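PDB 4N6E: ThiS/MoaD family protein from Amycolatopsis orientalis, which is a CysO-type sulfur carrier protein that forms a complex with the thiosugar synthase BexX and probably delivers sulfur for 2-thiosugar biosynthesis. Local coordinates for residues Ala2-Ile7 with Gly78-Ile83. Sequence-based numbering, arbitrary orientation.
Sequences AVTVSI and GDTLTI
Thr4 and Thr80 lie side by side on one face of a parallel strand pair, pointing the same way, with CG2 of Thr4 3.4 Å from OG1 of Thr80. The two threonines are rotated differently: OG1 of Thr4 stands anti to its own backbone N (chi1 178°), which leaves the methyl to meet the neighbour, whereas in Thr80 it is CG2 that lies opposite the backbone N, 3.6 Å from O of Thr4. Ser6 and Thr82 continue this face, CB of Ser6 4.2 Å from CG2 of Thr82. On the other face Val5 sits beside Leu81, its CG1 4.2 Å from Leu81 CD2, and both side chains, with Val3, reach Ile31 of helix 28-38. These are the first and last strands of a ubiquitin-like beta-grasp fold, paired in parallel at the centre of the mixed sheet, with strand 20-23 flanking 3-6 and strand 56-60 flanking 80-88. Leu81 uses both backbone polar groups across the pair: its N donates to Thr4 O at 3.0 Å, nearly straight (163°), and its O accepts from Ser6 N at 2.9 Å. The bonds from Thr4 N to Asp79 O and from Ile83 N to Ser6 O are weak. Just ahead of strand 80-88 Gly78 N bonds to Ala2 O from well above the carbonyl plane, while the Asp79 carboxylate is hydrogen-bonded outside the pair, OD2 to Lys76 N and OD1 to Asn61 ND2.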
ATOM      1  N   ALA B   2     -18.257  31.408  48.874  1.00 86.67           N
ATOM      2  CA  ALA B   2     -17.905  29.970  48.691  1.00 86.46           C
ATOM      3  C   ALA B   2     -16.816  29.815  47.633  1.00 88.62           C
ATOM      4  O   ALA B   2     -16.387  30.794  47.015  1.00 87.25           O
ATOM      5  CB  ALA B   2     -19.142  29.166  48.307  1.00 84.28           C
ATOM      6  N   VAL B   3     -16.369  28.577  47.446  1.00 87.96           N
ATOM      7  CA  VAL B   3     -15.360  28.252  46.449  1.00 83.77           C
ATOM      8  C   VAL B   3     -16.051  27.524  45.308  1.00 80.83           C
ATOM      9  O   VAL B   3     -16.569  26.416  45.497  1.00 71.70           O
ATOM     10  CB  VAL B   3     -14.263  27.344  47.038  1.00 84.85           C
ATOM     11  CG1 VAL B   3     -13.032  27.340  46.144  1.00 82.53           C
ATOM     12  CG2 VAL B   3     -13.897  27.801  48.441  1.00 86.86           C
ATOM     13  N   THR B   4     -16.070  28.147  44.131  1.00 77.08           N
ATOM     14  CA  THR B   4     -16.674  27.524  42.950  1.00 77.54           C
ATOM     15  C   THR B   4     -15.690  26.536  42.273  1.00 74.89           C
ATOM     16  O   THR B   4     -14.587  26.910  41.875  1.00 74.00           O
ATOM     17  CB  THR B   4     -17.249  28.584  41.967  1.00 82.00           C
ATOM     18  OG1 THR B   4     -17.790  27.931  40.810  1.00 78.50           O
ATOM     19  CG2 THR B   4     -16.196  29.632  41.540  1.00 83.92           C
ATOM     20  N   VAL B   5     -16.107  25.272  42.168  1.00 71.49           N
ATOM     21  CA  VAL B   5     -15.255  24.172  41.697  1.00 67.56           C
ATOM     22  C   VAL B   5     -15.685  23.685  40.311  1.00 67.17           C
ATOM     23  O   VAL B   5     -16.794  23.200  40.164  1.00 64.88           O
ATOM     24  CB  VAL B   5     -15.343  22.978  42.669  1.00 65.50           C
ATOM     25  CG1 VAL B   5     -14.576  21.771  42.150  1.00 64.95           C
ATOM     26  CG2 VAL B   5     -14.833  23.376  44.042  1.00 67.43           C
ATOM     27  N   SER B   6     -14.806  23.786  39.310  1.00 70.40           N
ATOM     28  CA  SER B   6     -15.110  23.314  37.943  1.00 67.82           C
ATOM     29  C   SER B   6     -14.833  21.815  37.741  1.00 68.00           C
ATOM     30  O   SER B   6     -13.703  21.345  37.922  1.00 65.41           O
ATOM     31  CB  SER B   6     -14.322  24.116  36.912  1.00 68.06           C
ATOM     32  OG  SER B   6     -14.721  25.475  36.926  1.00 71.81           O
ATOM     33  N   ILE B   7     -15.868  21.071  37.352  1.00 66.22           N
ATOM     34  CA  ILE B   7     -15.730  19.641  37.077  1.00 65.09           C
ATOM     35  C   ILE B   7     -15.546  19.470  35.575  1.00 63.99           C
ATOM     36  O   ILE B   7     -16.255  20.115  34.799  1.00 66.70           O
ATOM     37  CB  ILE B   7     -16.972  18.833  37.515  1.00 64.67           C
ATOM     38  CG1 ILE B   7     -17.515  19.338  38.855  1.00 67.92           C
ATOM     39  CG2 ILE B   7     -16.647  17.344  37.604  1.00 63.01           C
ATOM     40  CD1 ILE B   7     -16.511  19.314  39.992  1.00 70.00           C
ATOM     41  N   GLY B  78     -14.131  32.544  47.568  1.00 85.31           N
ATOM     42  CA  GLY B  78     -14.263  33.214  46.267  1.00 82.83           C
ATOM     43  C   GLY B  78     -13.286  32.697  45.217  1.00 81.31           C
ATOM     44  O   GLY B  78     -13.376  33.074  44.046  1.00 78.37           O
ATOM     45  N   ASP B  79     -12.350  31.843  45.640  1.00 80.11           N
ATOM     46  CA  ASP B  79     -11.403  31.206  44.726  1.00 81.36           C
ATOM     47  C   ASP B  79     -12.130  30.221  43.810  1.00 80.78           C
ATOM     48  O   ASP B  79     -13.147  29.645  44.196  1.00 84.28           O
ATOM     49  CB  ASP B  79     -10.304  30.454  45.505  1.00 81.37           C
ATOM     50  CG  ASP B  79      -9.214  31.380  46.061  1.00 79.82           C
ATOM     51  OD1 ASP B  79      -9.131  32.562  45.669  1.00 74.52           O
ATOM     52  OD2 ASP B  79      -8.413  30.906  46.893  1.00 79.85           O
ATOM     53  N   THR B  80     -11.606  30.052  42.596  1.00 80.24           N
ATOM     54  CA  THR B  80     -12.068  29.008  41.674  1.00 76.08           C
ATOM     55  C   THR B  80     -11.065  27.858  41.662  1.00 69.83           C
ATOM     56  O   THR B  80      -9.860  28.086  41.560  1.00 71.66           O
ATOM     57  CB  THR B  80     -12.220  29.541  40.235  1.00 78.25           C
ATOM     58  OG1 THR B  80     -13.196  30.589  40.214  1.00 78.42           O
ATOM     59  CG2 THR B  80     -12.667  28.422  39.275  1.00 80.00           C
ATOM     60  N   LEU B  81     -11.570  26.631  41.748  1.00 62.47           N
ATOM     61  CA  LEU B  81     -10.726  25.445  41.779  1.00 59.74           C
ATOM     62  C   LEU B  81     -11.051  24.527  40.589  1.00 61.18           C
ATOM     63  O   LEU B  81     -12.152  23.964  40.505  1.00 54.19           O
ATOM     64  CB  LEU B  81     -10.906  24.716  43.111  1.00 59.94           C
ATOM     65  CG  LEU B  81      -9.910  23.590  43.428  1.00 63.85           C
ATOM     66  CD1 LEU B  81      -9.435  23.665  44.869  1.00 64.40           C
ATOM     67  CD2 LEU B  81     -10.477  22.203  43.140  1.00 63.69           C
ATOM     68  N   THR B  82     -10.089  24.384  39.671  1.00 58.53           N
ATOM     69  CA  THR B  82     -10.287  23.597  38.460  1.00 55.13           C
ATOM     70  C   THR B  82      -9.608  22.242  38.549  1.00 52.38           C
ATOM     71  O   THR B  82      -8.458  22.157  38.946  1.00 55.32           O
ATOM     72  CB  THR B  82      -9.721  24.306  37.227  1.00 57.24           C
ATOM     73  OG1 THR B  82     -10.124  25.678  37.227  1.00 59.50           O
ATOM     74  CG2 THR B  82     -10.222  23.636  35.965  1.00 58.64           C
ATOM     75  N   ILE B  83     -10.330  21.197  38.150  1.00 50.99           N
ATOM     76  CA  ILE B  83      -9.785  19.847  38.008  1.00 47.58           C
ATOM     77  C   ILE B  83      -9.545  19.540  36.534  1.00 44.92           C
ATOM     78  O   ILE B  83     -10.452  19.631  35.716  1.00 45.53           O
ATOM     79  CB  ILE B  83     -10.735  18.791  38.578  1.00 46.74           C
ATOM     80  CG1 ILE B  83     -11.161  19.179  39.995  1.00 47.77           C
ATOM     81  CG2 ILE B  83     -10.059  17.425  38.562  1.00 47.80           C
ATOM     82  CD1 ILE B  83     -12.094  18.187  40.669  1.00 48.86           C
TER